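PDB 3E6E: alanine racemase from Enterococcus faecalis, which belongs to the alanine racemase family, two-domain dimeric proteins with a TIM barrel followed by a beta domain, and holds the ligand DCS in pockets shared between subunits. Local coordinates for residues His6-Leu11 with Thr281-Tyr286; Thr168-Ala173 with Lys183-Phe188; Glu263-Gly268 with Glu307-Val312. The protein carries 1 engineered substitution. All blocks are in the same frame, centred on the assembly; numbering follows the deposited sequence.

In the fold
All three contacts are largely buried and all touch the second subunit. Interaction 2 stands apart in the TIM barrel, with its centre about 42 Å from the centre of interaction 1 and about 46 Å from that of interaction 3. It packs a loop on a helix, through aromatic rings and one buried glutamine. Interactions 1 and 3 reach the same sheet of the beta domain, and their centres are about 17 Å apart. They meet where Tyr286 packs on Val312, and both touch the same DCS. Interaction 1 has a clear hydrogen bond between its segments. Interaction 3 has none; glycine backbones pass closely, beside an isoleucine-valine contact. Each contact supplies a pocket residue.

Interaction 1 of 3, residues His6-Leu11 with Thr281-Tyr286; sequences HRPTRL and TVPIGY. With DCS (D-[3-hydroxy-2-methyl-5-phosphonooxymethyl-pyridin-4-ylmethyl]-N,O-cycloserylamide), chain F.
Thr9 and Pro283 form the polar centre of this contact. OG1 of Thr9 donates a hydrogen bond of 2.7 Å to the carbonyl O of Pro283. It comes from above the carbonyl plane, 64° out of it, and not along a lone pair. The same hydroxyl also bonds to that of Ser251. The same rotation (chi1 -55°) sets CG2 anti to the backbone N and against Ile284. Thr9 CG2 lies 3.8 Å from Ile284 CB, and the two side chains cross at about a right angle. This side is the tight one. The Arg7 chain runs alongside Pro283, antiparallel to its side chain, with CD 3.9 Å from Pro283 CB. Thr9 CB sits over one face of the Arg7 guanidinium, near its rim. NH1 of Arg7 goes on to a salt bridge with Asp288. The side near Pro8 is looser. Pro8 is partly exposed, and its CG is 4.2 Å from Pro283 CG. It also packs on Asp90 of the second subunit. Further on, Tyr286 OH gives a weak hydrogen bond of 2.8 Å to OG of DCS. Ile284 N bonds back to Val282 O at 2.8 Å. This closes an inverse gamma turn centred on Pro283, which leads a strand of the beta domain into the ligand pocket.

Interaction 2 of 3, residues Thr168-Ala173 with Lys183-Phe188; sequences THFSTA and KQAGRF. With DCS (D-[3-hydroxy-2-methyl-5-phosphonooxymethyl-pyridin-4-ylmethyl]-N,O-cycloserylamide), chain D.
A buried glutamine, Gln184, reaches from its helix to the backbone of the loop at His169, Phe170 and Ser171, which is the unusual feature here. The setting is a beta-alpha unit of the TIM barrel. The loop follows strand 165-167 and packs on helix 179-193, which comes next in the chain. The loop buries about 100 Å² of Gln184, more than of any other residue of the contact. Its chain is extended beyond CG and brings the flat amide against the loop backbone. The amide plane is turned 52° from the Phe170 ring. Gln184 CB rests 3.7 Å from CE1 of that ring. The ring edge also points at the helix backbone, with Phe170 CE1 3.9 Å from Ala185 N. Phe170 stacks on Phe181 of the same helix as well, so aromatic packing extends toward the start of the helix.

One helical turn beyond Gln184, Phe188 takes up Thr168. The methyl CG2 of Thr168 lies over one face of the ring and is 4.0 Å from Phe188 CD1. Thr168 CB is 3.9 Å from the same CD1. OG1 of Thr168 is anti to its backbone N (chi1 -166°) and bonds to Val133 O and to the hydroxyl of Thr135. The threonine is therefore apolar on its helix side, while its hydroxyl is held by neighbouring loop residues.

His169, between Thr168 and Phe170 in the chain, points away from the helix and into the ligand pocket. Its NE2 is hydrogen-bonded to Tyr267 OH of the second subunit. The loop thus has the barrel helix behind it and the ligand in front. One face of the imidazole lies against the C2-C3 side of the DCS pyridine, with His169 ND1 3.5 Å from DCS C2.

Interaction 3 of 3, residues Glu263-Gly268 with Glu307-Val312; sequences EGIGYG and EIVGRV. With DCS (D-[3-hydroxy-2-methyl-5-phosphonooxymethyl-pyridin-4-ylmethyl]-N,O-cycloserylamide), chain F.
Tyr267, a residue of the DCS pocket, packs its backbone on Arg311 where two loops of the C-terminal beta domain pass each other. The loops follow strands 264-265 and 304-309. Their CA atoms are nearest at two glycines, with Gly266 CA 4.6 Å from Gly310 CA. Both glycines have positive phi, 67° and 76°. Neither has a side chain to hold the backbones apart. Gly310 CA lies 3.7 Å from Ile265 O, and no hydrogen bond joins the two segments. On one flank the contact is apolar. Ile265 CD1 touches Val309 CG2 at 4.2 Å, and both side chains also pack on Ile279 and Tyr271. On the Tyr267 side, Arg311 sets its aliphatic part on the tyrosine backbone, with CG 3.7 Å from Tyr267 O. The arginine chain bends at chi2 (-80°) and carries the guanidinium away from the contact. The Tyr267 ring reaches into the pocket, where DCS is also hydrogen-bonded to Arg222 and Ser207 of the second subunit. That pocket therefore combines this beta domain with the barrel of the partner. Tyr267 OH accepts a hydrogen bond from N of DCS at 2.8 Å.

Interaction 1 of 3, residues His6-Leu11 with Thr281-Tyr286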
loop_
_atom_site.group_PDB
_atom_site.type_symbol
_atom_site.label_atom_id
_atom_site.label_comp_id
_atom_site.label_asym_id
_atom_site.label_seq_id
_atom_site.Cartn_x
_atom_site.Cartn_y
_atom_site.Cartn_z
ATOM N N HIS A 6 17.803 5.276 0.996
ATOM C CA HIS A 6 18.471 6.362 1.694
ATOM C C HIS A 6 17.701 6.894 2.887
ATOM O O HIS A 6 17.902 8.031 3.316
ATOM C CB HIS A 6 18.814 7.480 0.704
ATOM C CG HIS A 6 19.761 7.032 -0.367
ATOM N ND1 HIS A 6 19.332 6.530 -1.578
ATOM C CD2 HIS A 6 21.108 6.880 -0.354
ATOM C CE1 HIS A 6 20.371 6.085 -2.262
ATOM N NE2 HIS A 6 21.461 6.283 -1.542
ATOM N N ARG A 7 16.834 6.045 3.432
ATOM C CA ARG A 7 16.023 6.372 4.593
ATOM C C ARG A 7 16.124 5.159 5.502
ATOM O O ARG A 7 15.858 4.040 5.084
ATOM C CB ARG A 7 14.574 6.600 4.178
ATOM C CG ARG A 7 13.630 6.805 5.347
ATOM C CD ARG A 7 12.180 6.940 4.897
ATOM N NE ARG A 7 11.704 5.738 4.226
ATOM C CZ ARG A 7 10.430 5.491 3.952
ATOM N NH1 ARG A 7 9.500 6.371 4.296
ATOM N NH2 ARG A 7 10.083 4.356 3.350
ATOM N N PRO A 8 16.516 5.360 6.763
ATOM C CA PRO A 8 16.638 4.227 7.685
ATOM C C PRO A 8 15.376 3.367 7.924
ATOM O O PRO A 8 15.427 2.378 8.666
ATOM C CB PRO A 8 17.152 4.885 8.966
ATOM C CG PRO A 8 16.560 6.268 8.894
ATOM C CD PRO A 8 16.782 6.638 7.449
ATOM N N THR A 9 14.249 3.714 7.315
ATOM C CA THR A 9 13.055 2.910 7.538
ATOM C C THR A 9 13.176 1.627 6.727
ATOM O O THR A 9 13.105 1.660 5.497
ATOM C CB THR A 9 11.785 3.653 7.113
ATOM O OG1 THR A 9 11.735 4.918 7.782
ATOM C CG2 THR A 9 10.545 2.854 7.494
ATOM N N ARG A 10 13.345 0.501 7.421
ATOM C CA ARG A 10 13.507 -0.801 6.767
ATOM C C ARG A 10 12.541 -1.903 7.206
ATOM O O ARG A 10 12.026 -1.907 8.334
ATOM C CB ARG A 10 14.930 -1.317 6.977
ATOM C CG ARG A 10 15.997 -0.400 6.437
ATOM C CD ARG A 10 17.346 -1.109 6.358
ATOM N NE ARG A 10 18.317 -0.349 5.577
ATOM C CZ ARG A 10 18.023 0.288 4.444
ATOM N NH1 ARG A 10 16.786 0.263 3.963
ATOM N NH2 ARG A 10 18.963 0.949 3.785
ATOM N N LEU A 11 12.330 -2.860 6.307
ATOM C CA LEU A 11 11.441 -4.001 6.562
ATOM C C LEU A 11 12.289 -5.295 6.535
ATOM O O LEU A 11 12.553 -5.837 5.470
ATOM C CB LEU A 11 10.353 -4.016 5.473
ATOM C CG LEU A 11 8.932 -4.545 5.695
ATOM C CD1 LEU A 11 8.347 -4.097 7.028
ATOM C CD2 LEU A 11 8.073 -4.040 4.544
ATOM N N THR A 281 10.814 12.102 16.070
ATOM C CA THR A 281 10.179 12.069 14.760
ATOM C C THR A 281 10.779 10.917 13.975
ATOM O O THR A 281 11.994 10.806 13.844
ATOM C CB THR A 281 10.387 13.391 13.985
ATOM O OG1 THR A 281 9.803 14.469 14.716
ATOM C CG2 THR A 281 9.709 13.337 12.626
ATOM N N VAL A 282 9.902 10.063 13.461
ATOM C CA VAL A 282 10.303 8.886 12.702
ATOM C C VAL A 282 9.870 8.985 11.233
ATOM O O VAL A 282 8.700 9.254 10.939
ATOM C CB VAL A 282 9.684 7.629 13.334
ATOM C CG1 VAL A 282 10.175 6.388 12.613
ATOM C CG2 VAL A 282 10.028 7.574 14.820
ATOM N N PRO A 283 10.807 8.757 10.298
ATOM C CA PRO A 283 10.577 8.816 8.851
ATOM C C PRO A 283 9.764 7.677 8.209
ATOM O O PRO A 283 10.193 7.051 7.228
ATOM C CB PRO A 283 11.995 8.931 8.285
ATOM C CG PRO A 283 12.791 8.148 9.249
ATOM C CD PRO A 283 12.242 8.600 10.584
ATOM N N ILE A 284 8.578 7.432 8.761
ATOM C CA ILE A 284 7.677 6.407 8.249
ATOM C C ILE A 284 6.269 6.946 8.406
ATOM O O ILE A 284 5.896 7.413 9.485
ATOM C CB ILE A 284 7.822 5.077 9.025
ATOM C CG1 ILE A 284 6.950 4.000 8.383
ATOM C CG2 ILE A 284 7.457 5.275 10.489
ATOM C CD1 ILE A 284 7.037 2.647 9.095
ATOM N N GLY A 285 5.492 6.893 7.326
ATOM C CA GLY A 285 4.132 7.416 7.362
ATOM C C GLY A 285 3.108 6.551 6.666
ATOM O O GLY A 285 3.404 5.424 6.283
ATOM N N TYR A 286 1.907 7.075 6.473
ATOM C CA TYR A 286 0.880 6.273 5.857
ATOM C C TYR A 286 1.128 5.941 4.400
ATOM O O TYR A 286 0.427 5.120 3.818
ATOM C CB TYR A 286 -0.508 6.905 6.061
ATOM C CG TYR A 286 -0.695 8.325 5.595
ATOM C CD1 TYR A 286 -0.863 8.624 4.240
ATOM C CD2 TYR A 286 -0.809 9.370 6.527
ATOM C CE1 TYR A 286 -1.156 9.922 3.821
ATOM C CE2 TYR A 286 -1.100 10.675 6.126
ATOM C CZ TYR A 286 -1.283 10.947 4.771
ATOM O OH TYR A 286 -1.669 12.212 4.377
HETATM N N1 DCS F . 5.113 21.029 2.693
HETATM C C2 DCS F . 5.552 20.016 3.599
HETATM C C2A DCS F . 6.741 20.252 4.531
HETATM C C3 DCS F . 4.849 18.807 3.581
HETATM O O3 DCS F . 5.199 17.788 4.401
HETATM C C4 DCS F . 3.719 18.657 2.661
HETATM C C4A DCS F . 2.966 17.367 2.646
HETATM C C5 DCS F . 3.342 19.764 1.764
HETATM C C6 DCS F . 4.056 20.914 1.815
HETATM C C5A DCS F . 2.164 19.717 0.748
HETATM O O4P DCS F . 0.877 19.652 1.406
HETATM P P DCS F . -0.566 19.599 0.671
HETATM O O1P DCS F . -0.708 20.826 -0.113
HETATM O O2P DCS F . -0.624 18.406 -0.181
HETATM O O3P DCS F . -1.581 19.535 1.705
HETATM N N DCS F . 2.227 17.206 3.948
HETATM C CA DCS F . 1.448 16.072 4.147
HETATM C C DCS F . 1.865 14.892 4.827
HETATM O O DCS F . 3.087 14.686 5.383
HETATM N ND DCS F . 0.875 14.039 4.827
HETATM O OG DCS F . -0.196 14.615 4.161
HETATM C CB DCS F . 0.158 15.850 3.750
#

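Interaction 2 of 3, residues Thr168-Ala173 with Lys183-Phe188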
loop_
_atom_site.group_PDB
_atom_site.type_symbol
_atom_site.label_atom_id
_atom_site.label_comp_id
_atom_site.label_asym_id
_atom_site.label_seq_id
_atom_site.Cartn_x
_atom_site.Cartn_y
_atom_site.Cartn_z
ATOM N N THR A 168 -11.169 -26.645 -3.956
ATOM C CA THR A 168 -12.119 -25.639 -3.534
ATOM C C THR A 168 -11.443 -24.823 -2.428
ATOM O O THR A 168 -10.300 -25.101 -2.038
ATOM C CB THR A 168 -13.407 -26.240 -3.013
ATOM O OG1 THR A 168 -14.388 -25.204 -2.932
ATOM C CG2 THR A 168 -13.206 -26.829 -1.634
ATOM N N HIS A 169 -12.137 -23.819 -1.914
ATOM C CA HIS A 169 -11.532 -22.987 -0.900
ATOM C C HIS A 169 -12.519 -22.753 0.222
ATOM O O HIS A 169 -13.689 -22.491 -0.016
ATOM C CB HIS A 169 -11.095 -21.659 -1.531
ATOM C CG HIS A 169 -10.316 -20.778 -0.601
ATOM N ND1 HIS A 169 -9.087 -21.138 -0.083
ATOM C CD2 HIS A 169 -10.619 -19.578 -0.049
ATOM C CE1 HIS A 169 -8.672 -20.201 0.748
ATOM N NE2 HIS A 169 -9.582 -19.245 0.787
ATOM N N PHE A 170 -12.048 -22.858 1.453
ATOM C CA PHE A 170 -12.925 -22.652 2.592
ATOM C C PHE A 170 -13.023 -21.178 3.003
ATOM O O PHE A 170 -12.078 -20.401 2.784
ATOM C CB PHE A 170 -12.430 -23.501 3.750
ATOM C CG PHE A 170 -12.555 -24.980 3.510
ATOM C CD1 PHE A 170 -13.776 -25.621 3.684
ATOM C CD2 PHE A 170 -11.443 -25.735 3.145
ATOM C CE1 PHE A 170 -13.885 -26.989 3.513
ATOM C CE2 PHE A 170 -11.551 -27.108 2.968
ATOM C CZ PHE A 170 -12.773 -27.738 3.156
ATOM N N SER A 171 -14.159 -20.802 3.590
ATOM C CA SER A 171 -14.355 -19.427 4.011
ATOM C C SER A 171 -14.418 -19.274 5.517
ATOM O O SER A 171 -14.339 -18.161 6.025
ATOM C CB SER A 171 -15.636 -18.857 3.405
ATOM O OG SER A 171 -16.794 -19.475 3.947
ATOM N N THR A 172 -14.553 -20.392 6.227
ATOM C CA THR A 172 -14.653 -20.375 7.685
ATOM C C THR A 172 -13.737 -21.359 8.390
ATOM O O THR A 172 -13.978 -21.701 9.540
ATOM C CB THR A 172 -16.095 -20.697 8.145
ATOM O OG1 THR A 172 -16.497 -21.960 7.599
ATOM C CG2 THR A 172 -17.052 -19.626 7.673
ATOM N N ALA A 173 -12.680 -21.802 7.718
ATOM C CA ALA A 173 -11.760 -22.778 8.305
ATOM C C ALA A 173 -11.039 -22.296 9.551
ATOM O O ALA A 173 -10.602 -23.106 10.362
ATOM C CB ALA A 173 -10.742 -23.216 7.271
ATOM N N LYS A 183 -20.063 -28.130 6.094
ATOM C CA LYS A 183 -20.952 -28.002 4.946
ATOM C C LYS A 183 -20.143 -27.973 3.653
ATOM O O LYS A 183 -20.402 -28.752 2.737
ATOM C CB LYS A 183 -21.796 -26.730 5.063
ATOM C CG LYS A 183 -22.652 -26.426 3.844
ATOM C CD LYS A 183 -23.596 -25.245 4.083
ATOM C CE LYS A 183 -24.617 -25.552 5.191
ATOM N NZ LYS A 183 -25.746 -24.557 5.272
ATOM N N GLN A 184 -19.156 -27.088 3.578
ATOM C CA GLN A 184 -18.348 -27.010 2.364
ATOM C C GLN A 184 -17.697 -28.348 2.083
ATOM O O GLN A 184 -17.685 -28.806 0.951
ATOM C CB GLN A 184 -17.277 -25.917 2.469
ATOM C CG GLN A 184 -17.850 -24.501 2.430
ATOM C CD GLN A 184 -16.780 -23.442 2.296
ATOM O OE1 GLN A 184 -16.096 -23.362 1.275
ATOM N NE2 GLN A 184 -16.631 -22.619 3.331
ATOM N N ALA A 185 -17.168 -28.982 3.119
ATOM C CA ALA A 185 -16.537 -30.278 2.945
ATOM C C ALA A 185 -17.550 -31.243 2.315
ATOM O O ALA A 185 -17.224 -31.999 1.392
ATOM C CB ALA A 185 -16.059 -30.804 4.288
ATOM N N GLY A 186 -18.780 -31.199 2.820
ATOM C CA GLY A 186 -19.826 -32.051 2.294
ATOM C C GLY A 186 -20.030 -31.843 0.802
ATOM O O GLY A 186 -19.889 -32.780 0.020
ATOM N N ARG A 187 -20.349 -30.616 0.401
ATOM C CA ARG A 187 -20.568 -30.299 -1.003
ATOM C C ARG A 187 -19.398 -30.729 -1.885
ATOM O O ARG A 187 -19.591 -31.107 -3.038
ATOM C CB ARG A 187 -20.805 -28.794 -1.192
ATOM C CG ARG A 187 -22.099 -28.239 -0.586
ATOM C CD ARG A 187 -22.235 -26.738 -0.874
ATOM N NE ARG A 187 -23.415 -26.139 -0.244
ATOM C CZ ARG A 187 -23.751 -24.851 -0.341
ATOM N NH1 ARG A 187 -22.996 -24.014 -1.044
ATOM N NH2 ARG A 187 -24.851 -24.400 0.251
ATOM N N PHE A 188 -18.183 -30.672 -1.352
ATOM C CA PHE A 188 -17.022 -31.055 -2.141
ATOM C C PHE A 188 -16.895 -32.564 -2.212
ATOM O O PHE A 188 -16.182 -33.094 -3.067
ATOM C CB PHE A 188 -15.736 -30.465 -1.561
ATOM C CG PHE A 188 -14.543 -30.636 -2.461
ATOM C CD1 PHE A 188 -14.478 -29.977 -3.683
ATOM C CD2 PHE A 188 -13.504 -31.474 -2.102
ATOM C CE1 PHE A 188 -13.394 -30.157 -4.531
ATOM C CE2 PHE A 188 -12.420 -31.659 -2.941
ATOM C CZ PHE A 188 -12.362 -31.005 -4.154
HETATM N N1 DCS D . -5.947 -20.958 -1.716
HETATM C C2 DCS D . -6.726 -19.948 -2.371
HETATM C C2A DCS D . -7.670 -20.299 -3.505
HETATM C C3 DCS D . -6.585 -18.631 -1.920
HETATM O O3 DCS D . -7.280 -17.619 -2.485
HETATM C C4 DCS D . -5.665 -18.359 -0.827
HETATM C C4A DCS D . -5.508 -16.937 -0.323
HETATM C C5 DCS D . -4.919 -19.467 -0.226
HETATM C C6 DCS D . -5.078 -20.726 -0.687
HETATM C C5A DCS D . -3.949 -19.286 0.915
HETATM O O4P DCS D . -4.681 -18.890 2.077
HETATM P P DCS D . -4.049 -18.592 3.508
HETATM O O1P DCS D . -3.427 -19.825 3.950
HETATM O O2P DCS D . -3.086 -17.503 3.381
HETATM O O3P DCS D . -5.142 -18.223 4.402
HETATM N N DCS D . -6.848 -16.390 0.136
HETATM C CA DCS D . -6.959 -15.088 0.645
HETATM C C DCS D . -7.503 -13.969 -0.053
HETATM O O DCS D . -7.969 -13.976 -1.335
HETATM N ND DCS D . -7.483 -12.930 0.746
HETATM O OG DCS D . -6.938 -13.315 1.954
HETATM C CB DCS D . -6.620 -14.625 1.885
#

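Interaction 3 of 3, residues Glu263-Gly268 with Glu307-Val312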
loop_
_atom_site.group_PDB
_atom_site.type_symbol
_atom_site.label_atom_id
_atom_site.label_comp_id
_atom_site.label_asym_id
_atom_site.label_seq_id
_atom_site.Cartn_x
_atom_site.Cartn_y
_atom_site.Cartn_z
ATOM N N GLU A 263 1.774 22.585 23.926
ATOM C CA GLU A 263 2.119 22.706 22.512
ATOM C C GLU A 263 1.415 21.649 21.657
ATOM O O GLU A 263 1.362 20.470 22.018
ATOM C CB GLU A 263 3.636 22.597 22.323
ATOM C CG GLU A 263 4.425 23.785 22.853
ATOM C CD GLU A 263 4.209 25.053 22.043
ATOM O OE1 GLU A 263 4.565 25.071 20.849
ATOM O OE2 GLU A 263 3.681 26.041 22.602
ATOM N N GLY A 264 0.878 22.075 20.519
ATOM C CA GLY A 264 0.196 21.146 19.637
ATOM C C GLY A 264 1.137 20.420 18.694
ATOM O O GLY A 264 2.158 20.966 18.266
ATOM N N ILE A 265 0.794 19.180 18.364
ATOM C CA ILE A 265 1.611 18.388 17.459
ATOM C C ILE A 265 0.750 17.764 16.363
ATOM O O ILE A 265 -0.398 17.387 16.596
ATOM C CB ILE A 265 2.344 17.272 18.207
ATOM C CG1 ILE A 265 3.243 17.881 19.270
ATOM C CG2 ILE A 265 3.192 16.471 17.241
ATOM C CD1 ILE A 265 3.967 16.869 20.113
ATOM N N GLY A 266 1.315 17.681 15.163
ATOM C CA GLY A 266 0.613 17.087 14.051
ATOM C C GLY A 266 -0.589 17.850 13.560
ATOM O O GLY A 266 -1.104 18.738 14.236
ATOM N N TYR A 267 -1.030 17.461 12.369
ATOM C CA TYR A 267 -2.166 18.055 11.688
ATOM C C TYR A 267 -3.413 18.165 12.541
ATOM O O TYR A 267 -3.695 17.299 13.361
ATOM C CB TYR A 267 -2.476 17.251 10.423
ATOM C CG TYR A 267 -1.428 17.419 9.356
ATOM C CD1 TYR A 267 -1.310 18.615 8.653
ATOM C CD2 TYR A 267 -0.513 16.401 9.086
ATOM C CE1 TYR A 267 -0.307 18.795 7.709
ATOM C CE2 TYR A 267 0.499 16.567 8.142
ATOM C CZ TYR A 267 0.596 17.770 7.457
ATOM O OH TYR A 267 1.591 17.949 6.524
ATOM N N GLY A 268 -4.161 19.242 12.329
ATOM C CA GLY A 268 -5.387 19.466 13.070
ATOM C C GLY A 268 -5.189 19.938 14.497
ATOM O O GLY A 268 -6.049 20.627 15.049
ATOM N N GLU A 307 4.448 6.124 22.707
ATOM C CA GLU A 307 3.162 6.391 22.095
ATOM C C GLU A 307 3.228 7.342 20.915
ATOM O O GLU A 307 3.906 8.368 20.964
ATOM C CB GLU A 307 2.206 6.955 23.138
ATOM C CG GLU A 307 0.833 7.271 22.595
ATOM C CD GLU A 307 -0.042 7.966 23.614
ATOM O OE1 GLU A 307 -0.067 7.528 24.785
ATOM O OE2 GLU A 307 -0.710 8.950 23.244
ATOM N N ILE A 308 2.522 6.990 19.849
ATOM C CA ILE A 308 2.466 7.840 18.677
ATOM C C ILE A 308 1.481 8.957 19.011
ATOM O O ILE A 308 0.312 8.708 19.294
ATOM C CB ILE A 308 1.999 7.038 17.448
ATOM C CG1 ILE A 308 3.120 6.076 17.029
ATOM C CG2 ILE A 308 1.614 7.975 16.311
ATOM C CD1 ILE A 308 2.844 5.258 15.768
ATOM N N VAL A 309 1.961 10.194 19.011
ATOM C CA VAL A 309 1.093 11.315 19.340
ATOM C C VAL A 309 0.889 12.193 18.127
ATOM O O VAL A 309 1.757 12.282 17.263
ATOM C CB VAL A 309 1.664 12.137 20.525
ATOM C CG1 VAL A 309 1.792 11.234 21.751
ATOM C CG2 VAL A 309 3.017 12.758 20.153
ATOM N N GLY A 310 -0.263 12.838 18.052
ATOM C CA GLY A 310 -0.550 13.660 16.894
ATOM C C GLY A 310 -0.911 12.767 15.715
ATOM O O GLY A 310 -0.828 11.538 15.792
ATOM N N ARG A 311 -1.322 13.376 14.613
ATOM C CA ARG A 311 -1.673 12.593 13.442
ATOM C C ARG A 311 -0.442 12.040 12.756
ATOM O O ARG A 311 0.630 12.653 12.773
ATOM C CB ARG A 311 -2.468 13.432 12.448
ATOM C CG ARG A 311 -3.911 13.652 12.867
ATOM C CD ARG A 311 -4.782 12.440 12.532
ATOM N NE ARG A 311 -6.203 12.739 12.697
ATOM C CZ ARG A 311 -6.850 12.755 13.860
ATOM N NH1 ARG A 311 -6.213 12.474 14.991
ATOM N NH2 ARG A 311 -8.137 13.080 13.889
ATOM N N VAL A 312 -0.610 10.858 12.177
ATOM C CA VAL A 312 0.441 10.191 11.445
ATOM C C VAL A 312 0.494 10.953 10.136
ATOM O O VAL A 312 -0.552 11.188 9.521
ATOM C CB VAL A 312 0.045 8.718 11.199
ATOM C CG1 VAL A 312 0.997 8.056 10.193
ATOM C CG2 VAL A 312 0.064 7.963 12.517
HETATM N N1 DCS F . 5.113 21.029 2.693
HETATM C C2 DCS F . 5.552 20.016 3.599
HETATM C C2A DCS F . 6.741 20.252 4.531
HETATM C C3 DCS F . 4.849 18.807 3.581
HETATM O O3 DCS F . 5.199 17.788 4.401
HETATM C C4 DCS F . 3.719 18.657 2.661
HETATM C C4A DCS F . 2.966 17.367 2.646
HETATM C C5 DCS F . 3.342 19.764 1.764
HETATM C C6 DCS F . 4.056 20.914 1.815
HETATM C C5A DCS F . 2.164 19.717 0.748
HETATM O O4P DCS F . 0.877 19.652 1.406
HETATM P P DCS F . -0.566 19.599 0.671
HETATM O O1P DCS F . -0.708 20.826 -0.113
HETATM O O2P DCS F . -0.624 18.406 -0.181
HETATM O O3P DCS F . -1.581 19.535 1.705
HETATM N N DCS F . 2.227 17.206 3.948
HETATM C CA DCS F . 1.448 16.072 4.147
HETATM C C DCS F . 1.865 14.892 4.827
HETATM O O DCS F . 3.087 14.686 5.383
HETATM N ND DCS F . 0.875 14.039 4.827
HETATM O OG DCS F . -0.196 14.615 4.161
HETATM C CB DCS F . 0.158 15.850 3.750
#